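Local coordinates for putative dihydrodipicolinate synthase family protein (Coccidioides immitis, PDB 3QFE), which is of unknown function but belongs to the dihydrodipicolinate synthase family, whose members are built on a (beta/alpha)8 TIM barrel, at residues A[36-40]-A[273-279]; A[131-135]-A[167-171]; A[224-228]-A[310-314]; A[267-272]-A[303-307]. All coordinates share one frame; numbering follows the deposited sequence. Where two conformers were deposited one is given.

Contact 1. Residues A[36-40]-A[273-279]; sequences RYYAY and SAKAAGI
Y37 and Y40, one turn apart on helix 31-42, meet the short helix 273-276 and the turn that ends it. This joins the helix between the first two strands of the TIM barrel to a short helix in the C-terminal helical part beyond the eighth strand. The apolar part runs along both tyrosines. The Y40 ring lies with one face over the backbone of A276 and A277; A276 C stands 4.1 Å above its plane, toward the rim. CB of Y40 touches CB of A277 at 3.7 Å, and OH of Y40 lies 3.5 Å from CB of A276. CB of Y37 packs on CD1 of I279 at 3.6 Å. The turn is a Schellman motif: G278 takes a positive phi, G278 N bonds to K275 O and I279 N to A274 O, and the reversal lets the end of the I279 side chain reach Y37. Among the polar groups, Y37 OH is bonded to N223 OD1, and S273 OG to N223 O and A269 O. F21 adds an edge-to-face ring contact to Y37. With OG lying between its backbone N and carbonyl carbon (chi1 63°), S273 places that oxygen in the plane of the Y37 ring at its edge, 3.3 Å from CE1.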
loop_
_atom_site.group_PDB
_atom_site.type_symbol
_atom_site.label_atom_id
_atom_site.label_comp_id
_atom_site.label_asym_id
_atom_site.label_seq_id
_atom_site.Cartn_x
_atom_site.Cartn_y
_atom_site.Cartn_z
ATOM N N ARG A 36 11.223 8.796 -10.475
ATOM C CA ARG A 36 11.362 7.800 -11.536
ATOM C C ARG A 36 10.620 6.536 -11.189
ATOM O O ARG A 36 9.934 5.958 -12.035
ATOM C CB ARG A 36 12.833 7.445 -11.795
ATOM C CG ARG A 36 13.627 8.568 -12.387
ATOM C CD ARG A 36 14.990 8.111 -12.864
ATOM N NE ARG A 36 15.665 9.201 -13.566
ATOM C CZ ARG A 36 16.921 9.147 -13.993
ATOM N NH1 ARG A 36 17.450 10.190 -14.630
ATOM N NH2 ARG A 36 17.646 8.053 -13.784
ATOM N N TYR A 37 10.754 6.113 -9.933
ATOM C CA TYR A 37 10.223 4.842 -9.461
ATOM C C TYR A 37 8.702 4.862 -9.348
ATOM O O TYR A 37 8.035 3.981 -9.866
ATOM C CB TYR A 37 10.867 4.484 -8.120
ATOM C CG TYR A 37 10.401 3.167 -7.536
ATOM C CD1 TYR A 37 10.799 1.944 -8.099
ATOM C CD2 TYR A 37 9.559 3.138 -6.439
ATOM C CE1 TYR A 37 10.382 0.727 -7.567
ATOM C CE2 TYR A 37 9.125 1.931 -5.897
ATOM C CZ TYR A 37 9.543 0.723 -6.468
ATOM O OH TYR A 37 9.110 -0.480 -5.926
ATOM N N TYR A 38 8.158 5.884 -8.688
ATOM C CA TYR A 38 6.712 6.071 -8.605
ATOM C C TYR A 38 6.073 6.138 -9.997
ATOM O O TYR A 38 5.000 5.564 -10.224
ATOM C CB TYR A 38 6.387 7.380 -7.903
ATOM C CG TYR A 38 6.581 7.467 -6.392
ATOM C CD1 TYR A 38 6.491 6.360 -5.576
ATOM C CD2 TYR A 38 6.799 8.703 -5.792
ATOM C CE1 TYR A 38 6.642 6.479 -4.195
ATOM C CE2 TYR A 38 6.931 8.838 -4.416
ATOM C CZ TYR A 38 6.855 7.723 -3.629
ATOM O OH TYR A 38 6.998 7.857 -2.282
ATOM N N ALA A 39 6.713 6.875 -10.916
ATOM C CA ALA A 39 6.187 7.047 -12.255
ATOM C C ALA A 39 6.171 5.685 -12.965
ATOM O O ALA A 39 5.171 5.305 -13.585
ATOM C CB ALA A 39 6.991 8.058 -13.015
ATOM N N TYR A 40 7.255 4.932 -12.836
ATOM C CA TYR A 40 7.307 3.601 -13.422
ATOM C C TYR A 40 6.167 2.709 -12.886
ATOM O O TYR A 40 5.481 2.015 -13.663
ATOM C CB TYR A 40 8.647 2.943 -13.137
ATOM C CG TYR A 40 8.751 1.589 -13.798
ATOM C CD1 TYR A 40 9.090 1.480 -15.149
ATOM C CD2 TYR A 40 8.479 0.424 -13.085
ATOM C CE1 TYR A 40 9.170 0.253 -15.756
ATOM C CE2 TYR A 40 8.543 -0.816 -13.694
ATOM C CZ TYR A 40 8.884 -0.897 -15.025
ATOM O OH TYR A 40 8.952 -2.118 -15.638
ATOM N N SER A 273 12.189 -4.178 -10.146
ATOM C CA SER A 273 11.471 -2.989 -10.619
ATOM C C SER A 273 12.309 -1.701 -10.715
ATOM O O SER A 273 12.171 -0.953 -11.683
ATOM C CB SER A 273 10.254 -2.731 -9.735
ATOM O OG SER A 273 10.709 -2.458 -8.431
ATOM N N ALA A 274 13.156 -1.438 -9.728
ATOM C CA ALA A 274 13.981 -0.223 -9.743
ATOM C C ALA A 274 14.973 -0.225 -10.908
ATOM O O ALA A 274 15.125 0.781 -11.596
ATOM C CB ALA A 274 14.705 -0.016 -8.407
ATOM N N LYS A 275 15.630 -1.358 -11.142
ATOM C CA LYS A 275 16.450 -1.539 -12.335
ATOM C C LYS A 275 15.611 -1.374 -13.595
ATOM O O LYS A 275 16.042 -0.677 -14.536
ATOM C CB LYS A 275 17.199 -2.898 -12.333
ATOM C CG LYS A 275 18.121 -3.085 -13.555
ATOM C CD LYS A 275 18.628 -4.506 -13.684
ATOM C CE LYS A 275 20.096 -4.672 -13.266
ATOM N NZ LYS A 275 20.661 -5.971 -13.842
ATOM N N ALA A 276 14.408 -1.953 -13.630
ATOM C CA ALA A 276 13.573 -1.774 -14.837
ATOM C C ALA A 276 13.239 -0.295 -15.063
ATOM O O ALA A 276 13.006 0.121 -16.202
ATOM C CB ALA A 276 12.282 -2.594 -14.778
ATOM N N ALA A 277 13.201 0.471 -13.969
ATOM C CA ALA A 277 12.882 1.887 -13.986
ATOM C C ALA A 277 14.121 2.746 -14.299
ATOM O O ALA A 277 14.044 3.968 -14.293
ATOM C CB ALA A 277 12.258 2.298 -12.642
ATOM N N GLY A 278 15.255 2.099 -14.565
ATOM C CA GLY A 278 16.486 2.807 -14.909
ATOM C C GLY A 278 17.107 3.632 -13.781
ATOM O O GLY A 278 17.716 4.686 -14.019
ATOM N N ILE A 279 16.962 3.146 -12.554
ATOM C CA ILE A 279 17.562 3.807 -11.406
ATOM C C ILE A 279 18.900 3.133 -11.130
ATOM O O ILE A 279 18.948 1.917 -10.895
ATOM C CB ILE A 279 16.635 3.720 -10.185
ATOM C CG1 ILE A 279 15.360 4.536 -10.449
ATOM C CG2 ILE A 279 17.344 4.173 -8.917
ATOM C CD1 ILE A 279 14.152 4.087 -9.620
#

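Contact 2. Residues A[131-135]-A[167-171]; sequences FDDVS and KNPNV
ND2 of N168 is shared by two acceptors: OD1 of D132, which it reaches across the contact at 2.8 Å and nearly straight (167°), and O of I164 in the last turns of helix 158-167. OD1 of D132 lies close to the amide plane of N168, whereas the amide nitrogen meets that oxygen on its anti side, somewhat out of the carboxylate plane. The two flat groups are turned 66° against each other. The second carboxylate oxygen, OD2 of D132, faces NZ of K167 at 3.6 Å, a long salt bridge at the surface; the lysine chain bends at chi2 and again at chi4 to bring its ammonium there. In the barrel this is the join between helix 124-137 and the loop that leads from helix 158-167, through the type I turn N168-V171, into strand 171-176: two successive beta/alpha units side by side. At the far end of the contact ND2 of N170 donates to S135 O at 2.8 Å, in the carbonyl plane and on a lone pair, and also to L140 O, tying the turn to the end of helix 124-137 and the loop beyond it. Between the two amides sits S135. Its OG bonds back to F131 O at 2.7 Å, joining S135 N on that carbonyl from the opposite face of its plane. Held this way, with OG beside the backbone N (chi1 -46°), the hydroxyl of S135 lies 3.7 Å from CB of N168.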
loop_
_atom_site.group_PDB
_atom_site.type_symbol
_atom_site.label_atom_id
_atom_site.label_comp_id
_atom_site.label_asym_id
_atom_site.label_seq_id
_atom_site.Cartn_x
_atom_site.Cartn_y
_atom_site.Cartn_z
ATOM N N PHE A 131 -11.527 7.824 15.540
ATOM C CA PHE A 131 -11.987 7.795 14.159
ATOM C C PHE A 131 -13.126 8.768 13.872
ATOM O O PHE A 131 -13.125 9.406 12.812
ATOM C CB PHE A 131 -12.336 6.386 13.721
ATOM C CG PHE A 131 -11.139 5.570 13.379
ATOM C CD1 PHE A 131 -10.408 5.842 12.238
ATOM C CD2 PHE A 131 -10.735 4.523 14.199
ATOM C CE1 PHE A 131 -9.294 5.090 11.914
ATOM C CE2 PHE A 131 -9.611 3.757 13.869
ATOM C CZ PHE A 131 -8.894 4.048 12.727
ATOM N N ASP A 132 -14.072 8.889 14.801
ATOM C CA ASP A 132 -15.105 9.939 14.727
ATOM C C ASP A 132 -14.507 11.349 14.572
ATOM O O ASP A 132 -14.891 12.113 13.688
ATOM C CB ASP A 132 -15.999 9.915 15.976
ATOM C CG ASP A 132 -17.018 8.758 15.975
ATOM O OD1 ASP A 132 -17.077 7.956 14.998
ATOM O OD2 ASP A 132 -17.775 8.658 16.977
ATOM N N ASP A 133 -13.560 11.679 15.439
ATOM C CA ASP A 133 -12.907 12.981 15.433
ATOM C C ASP A 133 -12.078 13.210 14.157
ATOM O O ASP A 133 -12.116 14.292 13.544
ATOM C CB ASP A 133 -12.036 13.085 16.670
ATOM C CG ASP A 133 -11.655 14.502 16.996
ATOM O OD1 ASP A 133 -12.245 15.438 16.416
ATOM O OD2 ASP A 133 -10.754 14.674 17.840
ATOM N N VAL A 134 -11.364 12.172 13.735
ATOM C CA VAL A 134 -10.539 12.273 12.565
ATOM C C VAL A 134 -11.334 12.449 11.271
ATOM O O VAL A 134 -11.005 13.348 10.489
ATOM C CB VAL A 134 -9.488 11.133 12.481
ATOM C CG1 VAL A 134 -8.916 11.041 11.079
ATOM C CG2 VAL A 134 -8.368 11.376 13.485
ATOM N N SER A 135 -12.373 11.625 11.050
ATOM C CA SER A 135 -13.194 11.707 9.814
ATOM C C SER A 135 -13.816 13.069 9.684
ATOM O O SER A 135 -13.816 13.674 8.627
ATOM C CB SER A 135 -14.356 10.719 9.814
ATOM O OG SER A 135 -13.947 9.438 10.215
ATOM N N LYS A 167 -21.436 5.887 11.103
ATOM C CA LYS A 167 -21.462 7.192 11.775
ATOM C C LYS A 167 -20.664 8.274 11.020
ATOM O O LYS A 167 -20.767 9.459 11.336
ATOM C CB LYS A 167 -20.932 7.041 13.217
ATOM C CG LYS A 167 -20.699 8.349 14.010
ATOM C CD LYS A 167 -22.008 9.006 14.479
ATOM C CE LYS A 167 -21.739 10.294 15.258
ATOM N NZ LYS A 167 -21.089 10.027 16.580
ATOM N N ASN A 168 -19.878 7.863 10.023
ATOM C CA ASN A 168 -18.904 8.752 9.393
ATOM C C ASN A 168 -18.837 8.622 7.871
ATOM O O ASN A 168 -18.010 7.874 7.365
ATOM C CB ASN A 168 -17.509 8.478 9.956
ATOM C CG ASN A 168 -17.412 8.720 11.434
ATOM O OD1 ASN A 168 -17.696 9.818 11.914
ATOM N ND2 ASN A 168 -16.977 7.699 12.176
ATOM N N PRO A 169 -19.673 9.385 7.136
ATOM C CA PRO A 169 -19.724 9.269 5.660
ATOM C C PRO A 169 -18.413 9.670 4.970
ATOM O O PRO A 169 -18.208 9.362 3.802
ATOM C CB PRO A 169 -20.850 10.235 5.262
ATOM C CG PRO A 169 -21.593 10.571 6.551
ATOM C CD PRO A 169 -20.568 10.445 7.645
ATOM N N ASN A 170 -17.528 10.350 5.695
ATOM C CA ASN A 170 -16.201 10.649 5.175
ATOM C C ASN A 170 -15.233 9.459 5.309
ATOM O O ASN A 170 -14.081 9.528 4.868
ATOM C CB ASN A 170 -15.653 11.912 5.852
ATOM C CG ASN A 170 -14.432 12.471 5.161
ATOM O OD1 ASN A 170 -14.351 12.492 3.928
ATOM N ND2 ASN A 170 -13.474 12.941 5.950
ATOM N N VAL A 171 -15.689 8.380 5.946
ATOM C CA VAL A 171 -14.908 7.143 5.983
ATOM C C VAL A 171 -15.329 6.349 4.774
ATOM O O VAL A 171 -16.517 6.047 4.603
ATOM C CB VAL A 171 -15.117 6.329 7.279
ATOM C CG1 VAL A 171 -14.669 4.879 7.104
ATOM C CG2 VAL A 171 -14.398 7.017 8.469
#

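Contact 3. Residues A[224-228]-A[310-314]; sequences VFPKT and VAAIE
The side chain of E314 reaches across to the start of helix 226-237 with both carboxylate oxygens at the first turn, while the ring of F225 crosses its aliphatic part at a slant. CG stands anti to the backbone N and the chain then bends at chi2 (87°), which sets both oxygens before the backbone N-H groups of K227 and T228. OE2 accepts from K227 N at 3.2 Å, and OE1 from T228 N at 2.8 Å, each through its syn lone pair. OE1 takes a second donor, T228 OG1, at 2.7 Å, almost in line with its C-O bond. Three bonds thus fix the rotation of the carboxylate, and the helix N terminus would probably favour its negative form. The F225 ring is inclined 57° to the carboxylate plane. Its CD1 lies 3.7 Å from CB of E314, and CE1 lies 3.6 Å from CA of A311. Over one face of the ring comes CG1 of V310, 3.4 Å from CD2, a close fit. F225 itself occupies the N-cap position of helix 226-237, and its ring also meets that of F272. The methyl CG2 of I313 approaches T228 OG1 at 3.9 Å. Just beyond E314, A315 and the C-terminal S318 belong to the calcium ion site. The arrangement sets the long C-terminal helix against the N-terminal end of the helix that follows the eighth strand, as expected for a TIM barrel carrying a helical C-terminal extension.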
loop_
_atom_site.group_PDB
_atom_site.type_symbol
_atom_site.label_atom_id
_atom_site.label_comp_id
_atom_site.label_asym_id
_atom_site.label_seq_id
_atom_site.Cartn_x
_atom_site.Cartn_y
_atom_site.Cartn_z
ATOM N N VAL A 224 7.587 -5.098 -6.639
ATOM C CA VAL A 224 8.609 -5.890 -7.301
ATOM C C VAL A 224 8.248 -6.218 -8.749
ATOM O O VAL A 224 9.042 -5.979 -9.658
ATOM C CB VAL A 224 8.892 -7.169 -6.519
ATOM C CG1 VAL A 224 10.143 -7.843 -7.073
ATOM C CG2 VAL A 224 9.074 -6.827 -5.045
ATOM N N PHE A 225 7.036 -6.739 -8.951
ATOM C CA PHE A 225 6.543 -7.113 -10.273
ATOM C C PHE A 225 5.155 -6.526 -10.520
ATOM O O PHE A 225 4.161 -7.235 -10.510
ATOM C CB PHE A 225 6.559 -8.635 -10.399
ATOM C CG PHE A 225 7.924 -9.242 -10.187
ATOM C CD1 PHE A 225 8.969 -8.933 -11.024
ATOM C CD2 PHE A 225 8.154 -10.116 -9.147
ATOM C CE1 PHE A 225 10.230 -9.484 -10.814
ATOM C CE2 PHE A 225 9.396 -10.689 -8.951
ATOM C CZ PHE A 225 10.436 -10.369 -9.774
ATOM N N PRO A 226 5.073 -5.212 -10.743
ATOM C CA PRO A 226 3.751 -4.614 -10.801
ATOM C C PRO A 226 2.888 -5.075 -11.979
ATOM O O PRO A 226 1.664 -5.197 -11.823
ATOM C CB PRO A 226 4.048 -3.106 -10.869
ATOM C CG PRO A 226 5.451 -3.001 -11.395
ATOM C CD PRO A 226 6.152 -4.199 -10.815
ATOM N N LYS A 227 3.498 -5.327 -13.138
ATOM C CA LYS A 227 2.740 -5.749 -14.326
ATOM C C LYS A 227 2.106 -7.111 -14.079
ATOM O O LYS A 227 0.925 -7.338 -14.391
ATOM C CB LYS A 227 3.627 -5.822 -15.577
ATOM C CG LYS A 227 3.406 -4.727 -16.594
ATOM C CD LYS A 227 1.916 -4.511 -16.915
ATOM C CE LYS A 227 1.683 -4.323 -18.391
ATOM N NZ LYS A 227 0.284 -3.960 -18.660
ATOM N N THR A 228 2.899 -8.021 -13.511
ATOM C CA THR A 228 2.402 -9.357 -13.163
ATOM C C THR A 228 1.226 -9.272 -12.192
ATOM O O THR A 228 0.175 -9.851 -12.446
ATOM C CB THR A 228 3.518 -10.271 -12.631
ATOM O OG1 THR A 228 4.587 -10.293 -13.578
ATOM C CG2 THR A 228 3.016 -11.695 -12.449
ATOM N N VAL A 310 9.168 -15.552 -11.985
ATOM C CA VAL A 310 8.238 -14.428 -12.109
ATOM C C VAL A 310 8.914 -13.210 -12.772
ATOM O O VAL A 310 8.270 -12.484 -13.513
ATOM C CB VAL A 310 7.591 -14.100 -10.744
ATOM C CG1 VAL A 310 6.815 -12.794 -10.792
ATOM C CG2 VAL A 310 6.658 -15.237 -10.344
ATOM N N ALA A 311 10.209 -13.018 -12.538
ATOM C CA ALA A 311 10.982 -12.015 -13.274
ATOM C C ALA A 311 10.896 -12.238 -14.781
ATOM O O ALA A 311 10.701 -11.279 -15.535
ATOM C CB ALA A 311 12.448 -11.984 -12.823
ATOM N N ALA A 312 11.019 -13.488 -15.216
ATOM C CA ALA A 312 10.935 -13.797 -16.648
ATOM C C ALA A 312 9.540 -13.522 -17.195
ATOM O O ALA A 312 9.383 -13.064 -18.327
ATOM C CB ALA A 312 11.358 -15.240 -16.937
ATOM N N ILE A 313 8.533 -13.782 -16.369
ATOM C CA ILE A 313 7.145 -13.473 -16.728
ATOM C C ILE A 313 6.936 -11.960 -16.848
ATOM O O ILE A 313 6.283 -11.494 -17.791
ATOM C CB ILE A 313 6.151 -14.091 -15.723
ATOM C CG1 ILE A 313 6.066 -15.628 -15.926
ATOM C CG2 ILE A 313 4.767 -13.420 -15.820
ATOM C CD1 ILE A 313 5.335 -16.333 -14.795
ATOM N N GLU A 314 7.500 -11.212 -15.898
ATOM C CA GLU A 314 7.423 -9.753 -15.919
ATOM C C GLU A 314 8.157 -9.149 -17.146
ATOM O O GLU A 314 7.663 -8.217 -17.770
ATOM C CB GLU A 314 7.991 -9.190 -14.628
ATOM C CG GLU A 314 7.976 -7.648 -14.521
ATOM C CD GLU A 314 6.667 -7.086 -13.972
ATOM O OE1 GLU A 314 5.702 -7.853 -13.731
ATOM O OE2 GLU A 314 6.584 -5.861 -13.775
#

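Contact 4. Residues A[267-272]-A[303-307]; sequences YAAAIF and VRKVM
With CG opposite its backbone N (chi1 173°), the Y267 side chain brings its OH end to R304, whose chain, extended at chi2 and bent at chi3 (-68°), carries the guanidinium to the phenol. NH1 donates to Y267 OH at 3.0 Å, with the oxygen in the guanidinium plane and at its edge. The join belongs to the helical C-terminal part that follows the TIM barrel, between helices 262-271 and 297-317: their segments 267-271 and 303-307 make an angle of 72°, the axes 11.0 Å apart, so side chains rather than backbones fill the interface. V303 is at the middle of the apolar part. Its CG1 touches CB of A268 at 3.9 Å and sits at the edges of two rings, near their planes, 4.2 Å from CD2 of Y267 and also 4.2 Å from CE2 of F272. The I271 and R304 side chains cross at about a right angle, with CD1 of I271 against CG of R304. M307 supplies the other end. Its sulfur makes an oblique Met-aromatic contact with F272, SD lying 3.7 Å from CE2, while A311 packs on the same ring. The M307 chain runs extended beyond CG, ending with CE 3.8 Å from CB of A268.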
loop_
_atom_site.group_PDB
_atom_site.type_symbol
_atom_site.label_atom_id
_atom_site.label_comp_id
_atom_site.label_asym_id
_atom_site.label_seq_id
_atom_site.Cartn_x
_atom_site.Cartn_y
_atom_site.Cartn_z
ATOM N N TYR A 267 14.994 -4.771 -1.211
ATOM C CA TYR A 267 16.074 -5.358 -2.004
ATOM C C TYR A 267 15.526 -5.996 -3.292
ATOM O O TYR A 267 16.142 -5.917 -4.364
ATOM C CB TYR A 267 16.894 -6.361 -1.184
ATOM C CG TYR A 267 17.896 -7.101 -2.035
ATOM C CD1 TYR A 267 19.104 -6.498 -2.413
ATOM C CD2 TYR A 267 17.610 -8.373 -2.537
ATOM C CE1 TYR A 267 20.007 -7.163 -3.232
ATOM C CE2 TYR A 267 18.509 -9.033 -3.367
ATOM C CZ TYR A 267 19.705 -8.426 -3.707
ATOM O OH TYR A 267 20.597 -9.080 -4.538
ATOM N N ALA A 268 14.354 -6.620 -3.191
ATOM C CA ALA A 268 13.735 -7.222 -4.376
ATOM C C ALA A 268 13.372 -6.117 -5.371
ATOM O O ALA A 268 13.643 -6.228 -6.553
ATOM C CB ALA A 268 12.518 -8.053 -3.990
ATOM N N ALA A 269 12.786 -5.037 -4.874
ATOM C CA ALA A 269 12.477 -3.885 -5.719
ATOM C C ALA A 269 13.757 -3.337 -6.336
ATOM O O ALA A 269 13.770 -2.980 -7.514
ATOM C CB ALA A 269 11.776 -2.821 -4.916
ATOM N N ALA A 270 14.845 -3.312 -5.559
ATOM C CA ALA A 270 16.109 -2.791 -6.060
ATOM C C ALA A 270 16.562 -3.559 -7.294
ATOM O O ALA A 270 17.085 -2.965 -8.245
ATOM C CB ALA A 270 17.180 -2.826 -4.998
ATOM N N ILE A 271 16.387 -4.879 -7.303
ATOM C CA ILE A 271 17.006 -5.625 -8.385
ATOM C C ILE A 271 16.053 -5.974 -9.501
ATOM O O ILE A 271 16.470 -6.452 -10.553
ATOM C CB ILE A 271 17.798 -6.859 -7.888
ATOM C CG1 ILE A 271 16.890 -7.822 -7.113
ATOM C CG2 ILE A 271 19.039 -6.416 -7.086
ATOM C CD1 ILE A 271 17.367 -9.251 -7.212
ATOM N N PHE A 272 14.767 -5.733 -9.277
ATOM C CA PHE A 272 13.796 -5.994 -10.316
ATOM C C PHE A 272 13.198 -4.701 -10.836
ATOM O O PHE A 272 13.690 -4.158 -11.827
ATOM C CB PHE A 272 12.760 -7.019 -9.856
ATOM C CG PHE A 272 13.359 -8.366 -9.566
ATOM C CD1 PHE A 272 13.988 -9.103 -10.589
ATOM C CD2 PHE A 272 13.331 -8.901 -8.271
ATOM C CE1 PHE A 272 14.574 -10.368 -10.327
ATOM C CE2 PHE A 272 13.902 -10.166 -7.991
ATOM C CZ PHE A 272 14.531 -10.901 -9.021
ATOM N N VAL A 303 16.271 -14.420 -2.652
ATOM C CA VAL A 303 15.433 -13.546 -3.456
ATOM C C VAL A 303 15.645 -13.791 -4.947
ATOM O O VAL A 303 14.681 -13.980 -5.686
ATOM C CB VAL A 303 15.668 -12.077 -3.095
ATOM C CG1 VAL A 303 14.922 -11.138 -4.073
ATOM C CG2 VAL A 303 15.211 -11.834 -1.665
ATOM N N ARG A 304 16.906 -13.827 -5.370
ATOM C CA ARG A 304 17.243 -14.020 -6.771
ATOM C C ARG A 304 16.801 -15.392 -7.289
ATOM O O ARG A 304 16.303 -15.498 -8.408
ATOM C CB ARG A 304 18.735 -13.792 -7.013
ATOM C CG ARG A 304 19.243 -12.455 -6.479
ATOM C CD ARG A 304 20.666 -12.116 -6.938
ATOM N NE ARG A 304 21.672 -13.009 -6.347
ATOM C CZ ARG A 304 22.449 -12.712 -5.299
ATOM N NH1 ARG A 304 22.372 -11.529 -4.696
ATOM N NH2 ARG A 304 23.320 -13.607 -4.851
ATOM N N LYS A 305 16.957 -16.435 -6.475
ATOM C CA LYS A 305 16.569 -17.782 -6.901
ATOM C C LYS A 305 15.048 -17.914 -6.994
ATOM O O LYS A 305 14.514 -18.312 -8.035
ATOM C CB LYS A 305 17.134 -18.864 -5.962
ATOM N N VAL A 306 14.368 -17.542 -5.916
ATOM C CA VAL A 306 12.941 -17.764 -5.762
ATOM C C VAL A 306 12.071 -16.861 -6.638
ATOM O O VAL A 306 10.925 -17.195 -6.921
ATOM C CB VAL A 306 12.545 -17.625 -4.267
ATOM C CG1 VAL A 306 11.094 -17.137 -4.079
ATOM C CG2 VAL A 306 12.807 -18.936 -3.539
ATOM N N MET A 307 12.607 -15.727 -7.069
ATOM C CA MET A 307 11.833 -14.788 -7.878
ATOM C C MET A 307 12.165 -14.816 -9.384
ATOM O O MET A 307 11.516 -14.119 -10.166
ATOM C CB MET A 307 11.988 -13.374 -7.325
ATOM C CG MET A 307 11.405 -13.161 -5.961
ATOM S SD MET A 307 11.428 -11.404 -5.519
ATOM C CE MET A 307 10.858 -11.490 -3.826
#

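In the fold
From the N terminus, helix 31-42 opens contact 1, whose wide loop returns only at 273-279 and spans strands two to eight of the barrel. Contact 2 lies wholly within that loop and joins neighbouring beta/alpha units on the opposite side of the chain's centre, about 36 Å from contact 1 between centres. Segment 224-228 opens contact 3 and 267-272 opens contact 4 before contact 1 closes, so both cross it. Contact 4 closes at 303-307, inside contact 3, which ends at 310-314 on the same helix 297-317. Contacts 1, 3 and 4 touch one another: CB of S273 packs on V224 O, CG2 of V224 on CB of A268, and A274 N probably bonds to A269 O. Together they tie the C-terminal helices to the barrel.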